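Local coordinates for protein paraflagellar rod component (Trypanosoma brucei, PDB 2Q0X) that is of unknown function but adopts an alpha/beta hydrolase fold and is probably a component of the paraflagellar rod, at residues V204-R217 with E243-T255. Residues are numbered along the deposited sequence; the frame is centred on the assembly and turned at random.
Sequences VWNPCIRKEFDVLR and EVGTVLEGVRDHT
Val247 lays its CG2 methyl over one face of the Trp205 indole, 4.0 Å from the centroid of the six-membered ring, a CH-pi contact. Val247 CG2 also packs tightly on Ile209 CD1, at 3.4 Å. Val204, Trp205, Cys208 and Ile209 form the hole that receives Val247 as a knob. In return, Cys208 sits among Thr246, Val247, Gly250 and Val251. Cys208 SG lies beside the backbone N (chi1 -82°), which brings it 3.9 Å from Gly250 CA. With no side chain at Gly250, the helices can come close here. The axes of 204-209 and 243-254 pass 8.7 Å apart at 101°. Val204 CG1 extends the apolar seam to Val251 CG2 at 3.7 Å.

The helix at 204-209 ends in a Schellman motif with Lys211 as C-prime residue. Beyond it, Phe213 meets His254, whose imidazole makes an offset stack with the Phe213 ring, the planes 23° apart; its exact spacing is doubtful. His254 ND1 donates to a lone pair of Gly250 O at 3.0 Å, which fixes the rotation of the ring. Leu216 CD1 reaches the same ND1 and carbonyl. The Arg217 guanidinium turns a face to His254 CD2, at the imidazole edge.

Trp205 NE1 bonds to Tyr237 OH. Beneath the helices, Val204 and Val251 both touch Leu229. The crossing of 204-209 on 243-254 is knobs-into-holes packing of near-perpendicular helices, beside the central sheet of an alpha/beta hydrolase fold.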
ATOM      1  N   VAL A 204       3.609  23.716 -12.690  1.00 37.88           N
ATOM      2  CA  VAL A 204       2.994  24.419 -13.818  1.00 37.73           C
ATOM      3  C   VAL A 204       2.208  25.681 -13.418  1.00 38.00           C
ATOM      4  O   VAL A 204       2.464  26.759 -13.937  1.00 38.33           O
ATOM      5  CB  VAL A 204       2.076  23.453 -14.618  1.00 37.60           C
ATOM      6  CG1 VAL A 204       1.233  24.196 -15.643  1.00 37.56           C
ATOM      7  CG2 VAL A 204       2.900  22.370 -15.303  1.00 36.89           C
ATOM      8  N   TRP A 205       1.276  25.549 -12.493  1.00 37.93           N
ATOM      9  CA  TRP A 205       0.305  26.602 -12.235  1.00 37.73           C
ATOM     10  C   TRP A 205       0.958  27.855 -11.673  1.00 37.88           C
ATOM     11  O   TRP A 205       0.869  28.941 -12.269  1.00 37.26           O
ATOM     12  CB  TRP A 205      -0.784  26.105 -11.279  1.00 37.55           C
ATOM     13  CG  TRP A 205      -2.048  26.891 -11.371  1.00 37.10           C
ATOM     14  CD1 TRP A 205      -2.541  27.740 -10.447  1.00 36.87           C
ATOM     15  CD2 TRP A 205      -2.970  26.899 -12.470  1.00 36.87           C
ATOM     16  NE1 TRP A 205      -3.722  28.286 -10.890  1.00 37.36           N
ATOM     17  CE2 TRP A 205      -4.008  27.786 -12.133  1.00 36.86           C
ATOM     18  CE3 TRP A 205      -3.019  26.236 -13.704  1.00 36.97           C
ATOM     19  CZ2 TRP A 205      -5.092  28.034 -12.985  1.00 37.24           C
ATOM     20  CZ3 TRP A 205      -4.095  26.474 -14.555  1.00 36.79           C
ATOM     21  CH2 TRP A 205      -5.121  27.363 -14.189  1.00 37.31           C
ATOM     22  N   ASN A 206       1.610  27.694 -10.525  1.00 37.85           N
ATOM     23  CA  ASN A 206       2.324  28.803  -9.889  1.00 38.08           C
ATOM     24  C   ASN A 206       3.326  29.511 -10.801  1.00 38.08           C
ATOM     25  O   ASN A 206       3.206  30.715 -11.012  1.00 38.16           O
ATOM     26  CB  ASN A 206       2.978  28.327  -8.574  1.00 38.19           C
ATOM     27  CG  ASN A 206       1.961  28.112  -7.462  1.00 38.36           C
ATOM     28  OD1 ASN A 206       0.774  28.442  -7.604  1.00 38.49           O
ATOM     29  ND2 ASN A 206       2.423  27.579  -6.335  1.00 39.46           N
ATOM     30  N   PRO A 207       4.311  28.783 -11.358  1.00 38.26           N
ATOM     31  CA  PRO A 207       5.268  29.483 -12.230  1.00 38.46           C
ATOM     32  C   PRO A 207       4.671  30.122 -13.483  1.00 38.75           C
ATOM     33  O   PRO A 207       5.164  31.151 -13.921  1.00 38.46           O
ATOM     34  CB  PRO A 207       6.284  28.394 -12.594  1.00 38.43           C
ATOM     35  CG  PRO A 207       5.599  27.089 -12.271  1.00 37.93           C
ATOM     36  CD  PRO A 207       4.642  27.355 -11.202  1.00 38.23           C
ATOM     37  N   CYS A 208       3.623  29.528 -14.055  1.00 39.15           N
ATOM     38  CA  CYS A 208       3.000  30.106 -15.247  1.00 39.67           C
ATOM     39  C   CYS A 208       2.259  31.396 -14.913  1.00 40.11           C
ATOM     40  O   CYS A 208       2.423  32.385 -15.592  1.00 39.89           O
ATOM     41  CB  CYS A 208       2.027  29.134 -15.915  1.00 39.65           C
ATOM     42  SG  CYS A 208       2.767  27.914 -16.994  1.00 39.33           S
ATOM     43  N   ILE A 209       1.425  31.369 -13.871  1.00 40.84           N
ATOM     44  CA  ILE A 209       0.701  32.580 -13.426  1.00 41.16           C
ATOM     45  C   ILE A 209       1.672  33.692 -12.976  1.00 41.34           C
ATOM     46  O   ILE A 209       1.406  34.885 -13.187  1.00 41.48           O
ATOM     47  CB  ILE A 209      -0.291  32.264 -12.264  1.00 41.37           C
ATOM     48  CG1 ILE A 209      -1.323  31.182 -12.660  1.00 41.99           C
ATOM     49  CG2 ILE A 209      -1.010  33.542 -11.767  1.00 40.72           C
ATOM     50  CD1 ILE A 209      -2.098  31.470 -13.935  1.00 42.50           C
ATOM     51  N   ARG A 210       2.788  33.302 -12.362  1.00 41.44           N
ATOM     52  CA  ARG A 210       3.793  34.261 -11.882  1.00 41.69           C
ATOM     53  C   ARG A 210       4.955  34.546 -12.868  1.00 42.04           C
ATOM     54  O   ARG A 210       5.938  35.192 -12.494  1.00 41.92           O
ATOM     55  CB  ARG A 210       4.369  33.775 -10.559  1.00 41.55           C
ATOM     56  CG  ARG A 210       3.475  34.064  -9.387  1.00 41.84           C
ATOM     57  CD  ARG A 210       3.798  33.148  -8.240  1.00 42.17           C
ATOM     58  NE  ARG A 210       3.043  33.519  -7.050  1.00 42.54           N
ATOM     59  CZ  ARG A 210       2.658  32.683  -6.089  1.00 42.26           C
ATOM     60  NH1 ARG A 210       2.950  31.392  -6.155  1.00 42.05           N
ATOM     61  NH2 ARG A 210       1.966  33.156  -5.054  1.00 42.70           N
ATOM     62  N   LYS A 211       4.840  34.048 -14.100  1.00 42.35           N
ATOM     63  CA  LYS A 211       5.850  34.232 -15.151  1.00 42.51           C
ATOM     64  C   LYS A 211       7.271  33.860 -14.710  1.00 42.38           C
ATOM     65  O   LYS A 211       8.255  34.480 -15.150  1.00 42.64           O
ATOM     66  CB  LYS A 211       5.782  35.665 -15.714  1.00 42.70           C
ATOM     67  CG  LYS A 211       4.674  35.872 -16.785  1.00 43.54           C
ATOM     68  CD  LYS A 211       3.469  36.724 -16.338  1.00 43.89           C
ATOM     69  CE  LYS A 211       3.647  38.202 -16.636  1.00 44.63           C
ATOM     70  NZ  LYS A 211       2.372  38.914 -17.015  1.00 45.28           N
ATOM     71  N   GLU A 212       7.371  32.853 -13.846  1.00 42.08           N
ATOM     72  CA  GLU A 212       8.657  32.348 -13.371  1.00 41.97           C
ATOM     73  C   GLU A 212       9.139  31.293 -14.343  1.00 41.83           C
ATOM     74  O   GLU A 212       9.071  30.103 -14.070  1.00 41.55           O
ATOM     75  CB  GLU A 212       8.536  31.745 -11.975  1.00 42.00           C
ATOM     76  CG  GLU A 212       8.274  32.756 -10.881  1.00 42.21           C
ATOM     77  CD  GLU A 212       7.575  32.154  -9.658  1.00 42.99           C
ATOM     78  OE1 GLU A 212       7.199  30.950  -9.681  1.00 43.39           O
ATOM     79  OE2 GLU A 212       7.387  32.903  -8.670  1.00 43.40           O
ATOM     80  N   PHE A 213       9.653  31.744 -15.478  1.00 41.81           N
ATOM     81  CA  PHE A 213       9.912  30.846 -16.593  1.00 41.86           C
ATOM     82  C   PHE A 213      11.173  30.005 -16.452  1.00 41.13           C
ATOM     83  O   PHE A 213      11.241  28.920 -17.013  1.00 41.09           O
ATOM     84  CB  PHE A 213       9.872  31.623 -17.904  1.00 42.60           C
ATOM     85  CG  PHE A 213       8.487  32.130 -18.252  1.00 43.17           C
ATOM     86  CD1 PHE A 213       7.394  31.282 -18.205  1.00 43.96           C
ATOM     87  CD2 PHE A 213       8.282  33.444 -18.635  1.00 44.33           C
ATOM     88  CE1 PHE A 213       6.116  31.726 -18.524  1.00 44.47           C
ATOM     89  CE2 PHE A 213       7.001  33.891 -18.956  1.00 44.16           C
ATOM     90  CZ  PHE A 213       5.928  33.026 -18.914  1.00 44.01           C
ATOM     91  N   ASP A 214      12.133  30.454 -15.658  1.00 40.45           N
ATOM     92  CA  ASP A 214      13.258  29.590 -15.307  1.00 40.08           C
ATOM     93  C   ASP A 214      12.813  28.293 -14.605  1.00 39.39           C
ATOM     94  O   ASP A 214      13.368  27.230 -14.873  1.00 39.53           O
ATOM     95  CB  ASP A 214      14.325  30.338 -14.484  1.00 40.40           C
ATOM     96  CG  ASP A 214      13.803  30.880 -13.158  1.00 41.24           C
ATOM     97  OD1 ASP A 214      14.636  31.039 -12.238  1.00 42.44           O
ATOM     98  OD2 ASP A 214      12.588  31.162 -13.027  1.00 42.75           O
ATOM     99  N   VAL A 215      11.806  28.373 -13.734  1.00 38.27           N
ATOM    100  CA  VAL A 215      11.314  27.192 -13.034  1.00 37.60           C
ATOM    101  C   VAL A 215      10.754  26.167 -14.020  1.00 37.00           C
ATOM    102  O   VAL A 215      10.960  24.969 -13.850  1.00 36.55           O
ATOM    103  CB  VAL A 215      10.225  27.534 -11.987  1.00 37.53           C
ATOM    104  CG1 VAL A 215       9.684  26.270 -11.363  1.00 37.46           C
ATOM    105  CG2 VAL A 215      10.786  28.458 -10.917  1.00 37.16           C
ATOM    106  N   LEU A 216      10.073  26.649 -15.058  1.00 36.42           N
ATOM    107  CA  LEU A 216       9.464  25.770 -16.040  1.00 36.15           C
ATOM    108  C   LEU A 216      10.485  24.903 -16.783  1.00 35.96           C
ATOM    109  O   LEU A 216      10.160  23.793 -17.194  1.00 35.62           O
ATOM    110  CB  LEU A 216       8.618  26.564 -17.036  1.00 36.16           C
ATOM    111  CG  LEU A 216       7.364  27.282 -16.528  1.00 35.62           C
ATOM    112  CD1 LEU A 216       6.691  27.935 -17.733  1.00 35.00           C
ATOM    113  CD2 LEU A 216       6.388  26.330 -15.767  1.00 35.01           C
ATOM    114  N   ARG A 217      11.716  25.395 -16.931  1.00 36.15           N
ATOM    115  CA  ARG A 217      12.775  24.627 -17.596  1.00 36.53           C
ATOM    116  C   ARG A 217      13.080  23.370 -16.827  1.00 36.27           C
ATOM    117  O   ARG A 217      13.416  22.357 -17.415  1.00 36.34           O
ATOM    118  CB  ARG A 217      14.086  25.432 -17.725  1.00 36.95           C
ATOM    119  CG  ARG A 217      13.990  26.689 -18.535  1.00 38.20           C
ATOM    120  CD  ARG A 217      13.522  26.420 -19.983  1.00 39.94           C
ATOM    121  NE  ARG A 217      13.652  27.644 -20.785  1.00 40.52           N
ATOM    122  CZ  ARG A 217      13.241  27.785 -22.045  1.00 40.53           C
ATOM    123  NH1 ARG A 217      12.704  26.787 -22.727  1.00 40.64           N
ATOM    124  NH2 ARG A 217      13.413  28.950 -22.628  1.00 41.42           N
ATOM    125  N   GLU A 243      -5.558  34.215 -17.182  1.00 35.75           N
ATOM    126  CA  GLU A 243      -4.714  33.247 -16.474  1.00 35.50           C
ATOM    127  C   GLU A 243      -4.667  31.896 -17.176  1.00 34.55           C
ATOM    128  O   GLU A 243      -3.635  31.248 -17.175  1.00 34.44           O
ATOM    129  CB  GLU A 243      -5.188  33.066 -15.029  1.00 35.56           C
ATOM    130  CG  GLU A 243      -5.028  34.336 -14.176  1.00 36.43           C
ATOM    131  CD  GLU A 243      -5.872  34.317 -12.898  1.00 36.78           C
ATOM    132  OE1 GLU A 243      -7.043  33.859 -12.940  1.00 38.22           O
ATOM    133  OE2 GLU A 243      -5.356  34.774 -11.852  1.00 38.64           O
ATOM    134  N   VAL A 244      -5.783  31.470 -17.764  1.00 33.65           N
ATOM    135  CA  VAL A 244      -5.817  30.221 -18.537  1.00 32.88           C
ATOM    136  C   VAL A 244      -4.901  30.394 -19.754  1.00 32.21           C
ATOM    137  O   VAL A 244      -4.112  29.509 -20.091  1.00 31.72           O
ATOM    138  CB  VAL A 244      -7.277  29.839 -18.949  1.00 32.81           C
ATOM    139  CG1 VAL A 244      -7.315  28.750 -19.997  1.00 32.16           C
ATOM    140  CG2 VAL A 244      -8.096  29.433 -17.720  1.00 32.64           C
ATOM    141  N   GLY A 245      -5.004  31.559 -20.387  1.00 31.70           N
ATOM    142  CA  GLY A 245      -4.149  31.924 -21.509  1.00 31.24           C
ATOM    143  C   GLY A 245      -2.666  31.953 -21.181  1.00 30.63           C
ATOM    144  O   GLY A 245      -1.855  31.487 -21.972  1.00 30.46           O
ATOM    145  N   THR A 246      -2.318  32.515 -20.024  1.00 30.14           N
ATOM    146  CA  THR A 246      -0.917  32.600 -19.585  1.00 29.67           C
ATOM    147  C   THR A 246      -0.356  31.216 -19.283  1.00 29.24           C
ATOM    148  O   THR A 246       0.827  30.948 -19.547  1.00 29.21           O
ATOM    149  CB  THR A 246      -0.762  33.485 -18.315  1.00 29.74           C
ATOM    150  OG1 THR A 246      -1.194  34.821 -18.599  1.00 29.58           O
ATOM    151  CG2 THR A 246       0.677  33.530 -17.842  1.00 29.52           C
ATOM    152  N   VAL A 247      -1.193  30.347 -18.710  1.00 28.65           N
ATOM    153  CA  VAL A 247      -0.799  28.969 -18.446  1.00 28.21           C
ATOM    154  C   VAL A 247      -0.577  28.202 -19.761  1.00 28.03           C
ATOM    155  O   VAL A 247       0.433  27.508 -19.919  1.00 28.03           O
ATOM    156  CB  VAL A 247      -1.818  28.242 -17.529  1.00 28.38           C
ATOM    157  CG1 VAL A 247      -1.547  26.755 -17.497  1.00 27.10           C
ATOM    158  CG2 VAL A 247      -1.803  28.860 -16.091  1.00 28.07           C
ATOM    159  N   LEU A 248      -1.504  28.347 -20.705  1.00 27.69           N
ATOM    160  CA  LEU A 248      -1.362  27.716 -22.020  1.00 27.66           C
ATOM    161  C   LEU A 248      -0.083  28.203 -22.737  1.00 27.47           C
ATOM    162  O   LEU A 248       0.692  27.412 -23.272  1.00 27.08           O
ATOM    163  CB  LEU A 248      -2.598  27.999 -22.881  1.00 27.44           C
ATOM    164  CG  LEU A 248      -2.651  27.307 -24.248  1.00 27.35           C
ATOM    165  CD1 LEU A 248      -2.547  25.792 -24.106  1.00 25.90           C
ATOM    166  CD2 LEU A 248      -3.936  27.712 -25.007  1.00 27.90           C
ATOM    167  N   GLU A 249       0.125  29.515 -22.720  1.00 27.31           N
ATOM    168  CA  GLU A 249       1.322  30.121 -23.279  1.00 27.15           C
ATOM    169  C   GLU A 249       2.624  29.633 -22.631  1.00 27.09           C
ATOM    170  O   GLU A 249       3.602  29.329 -23.332  1.00 27.01           O
ATOM    171  CB  GLU A 249       1.220  31.645 -23.166  1.00 27.32           C
ATOM    172  CG  GLU A 249       2.376  32.373 -23.798  1.00 27.53           C
ATOM    173  CD  GLU A 249       2.274  33.864 -23.652  1.00 27.94           C
ATOM    174  OE1 GLU A 249       1.154  34.410 -23.778  1.00 28.66           O
ATOM    175  OE2 GLU A 249       3.334  34.491 -23.443  1.00 27.85           O
ATOM    176  N   GLY A 250       2.644  29.563 -21.302  1.00 26.95           N
ATOM    177  CA  GLY A 250       3.827  29.115 -20.569  1.00 26.98           C
ATOM    178  C   GLY A 250       4.195  27.677 -20.846  1.00 27.45           C
ATOM    179  O   GLY A 250       5.373  27.342 -21.021  1.00 28.28           O
ATOM    180  N   VAL A 251       3.193  26.811 -20.889  1.00 27.50           N
ATOM    181  CA  VAL A 251       3.423  25.414 -21.159  1.00 27.56           C
ATOM    182  C   VAL A 251       3.892  25.205 -22.602  1.00 27.70           C
ATOM    183  O   VAL A 251       4.862  24.493 -22.822  1.00 28.18           O
ATOM    184  CB  VAL A 251       2.167  24.526 -20.792  1.00 27.86           C
ATOM    185  CG1 VAL A 251       2.394  23.096 -21.229  1.00 27.64           C
ATOM    186  CG2 VAL A 251       1.862  24.590 -19.262  1.00 27.24           C
ATOM    187  N   ARG A 252       3.248  25.846 -23.573  1.00 27.70           N
ATOM    188  CA  ARG A 252       3.643  25.718 -24.985  1.00 27.76           C
ATOM    189  C   ARG A 252       5.040  26.220 -25.315  1.00 27.63           C
ATOM    190  O   ARG A 252       5.736  25.657 -26.186  1.00 27.13           O
ATOM    191  CB  ARG A 252       2.680  26.475 -25.877  1.00 27.87           C
ATOM    192  CG  ARG A 252       1.328  25.829 -25.997  1.00 29.22           C
ATOM    193  CD  ARG A 252       0.478  26.653 -26.943  1.00 30.75           C
ATOM    194  NE  ARG A 252      -0.820  26.043 -27.236  1.00 31.06           N
ATOM    195  CZ  ARG A 252      -1.797  26.647 -27.912  1.00 31.76           C
ATOM    196  NH1 ARG A 252      -1.643  27.891 -28.365  1.00 31.83           N
ATOM    197  NH2 ARG A 252      -2.943  26.008 -28.129  1.00 32.48           N
ATOM    198  N   ASP A 253       5.431  27.307 -24.649  1.00 27.28           N
ATOM    199  CA  ASP A 253       6.704  27.955 -24.927  1.00 26.93           C
ATOM    200  C   ASP A 253       7.885  27.332 -24.187  1.00 26.97           C
ATOM    201  O   ASP A 253       9.045  27.582 -24.548  1.00 26.64           O
ATOM    202  CB  ASP A 253       6.616  29.440 -24.576  1.00 26.80           C
ATOM    203  CG  ASP A 253       5.749  30.223 -25.541  1.00 25.90           C
ATOM    204  OD1 ASP A 253       5.157  29.622 -26.455  1.00 26.22           O
ATOM    205  OD2 ASP A 253       5.647  31.451 -25.369  1.00 23.99           O
ATOM    206  N   HIS A 254       7.594  26.559 -23.140  1.00 27.13           N
ATOM    207  CA  HIS A 254       8.632  26.042 -22.258  1.00 27.32           C
ATOM    208  C   HIS A 254       8.668  24.547 -22.096  1.00 27.31           C
ATOM    209  O   HIS A 254       9.585  24.036 -21.492  1.00 27.19           O
ATOM    210  CB  HIS A 254       8.571  26.753 -20.903  1.00 27.70           C
ATOM    211  CG  HIS A 254       8.779  28.229 -21.016  1.00 27.88           C
ATOM    212  ND1 HIS A 254       7.752  29.140 -20.887  1.00 29.42           N
ATOM    213  CD2 HIS A 254       9.884  28.950 -21.310  1.00 28.50           C
ATOM    214  CE1 HIS A 254       8.220  30.360 -21.078  1.00 28.69           C
ATOM    215  NE2 HIS A 254       9.511  30.271 -21.344  1.00 29.09           N
ATOM    216  N   THR A 255       7.716  23.821 -22.660  1.00 27.95           N
ATOM    217  CA  THR A 255       7.832  22.371 -22.652  1.00 28.35           C
ATOM    218  C   THR A 255       8.940  21.984 -23.646  1.00 28.80           C
ATOM    219  O   THR A 255       9.119  22.661 -24.646  1.00 28.64           O
ATOM    220  CB  THR A 255       6.493  21.696 -22.982  1.00 28.35           C
ATOM    221  OG1 THR A 255       5.530  22.089 -22.001  1.00 28.39           O
ATOM    222  CG2 THR A 255       6.612  20.154 -22.973  1.00 27.84           C
TER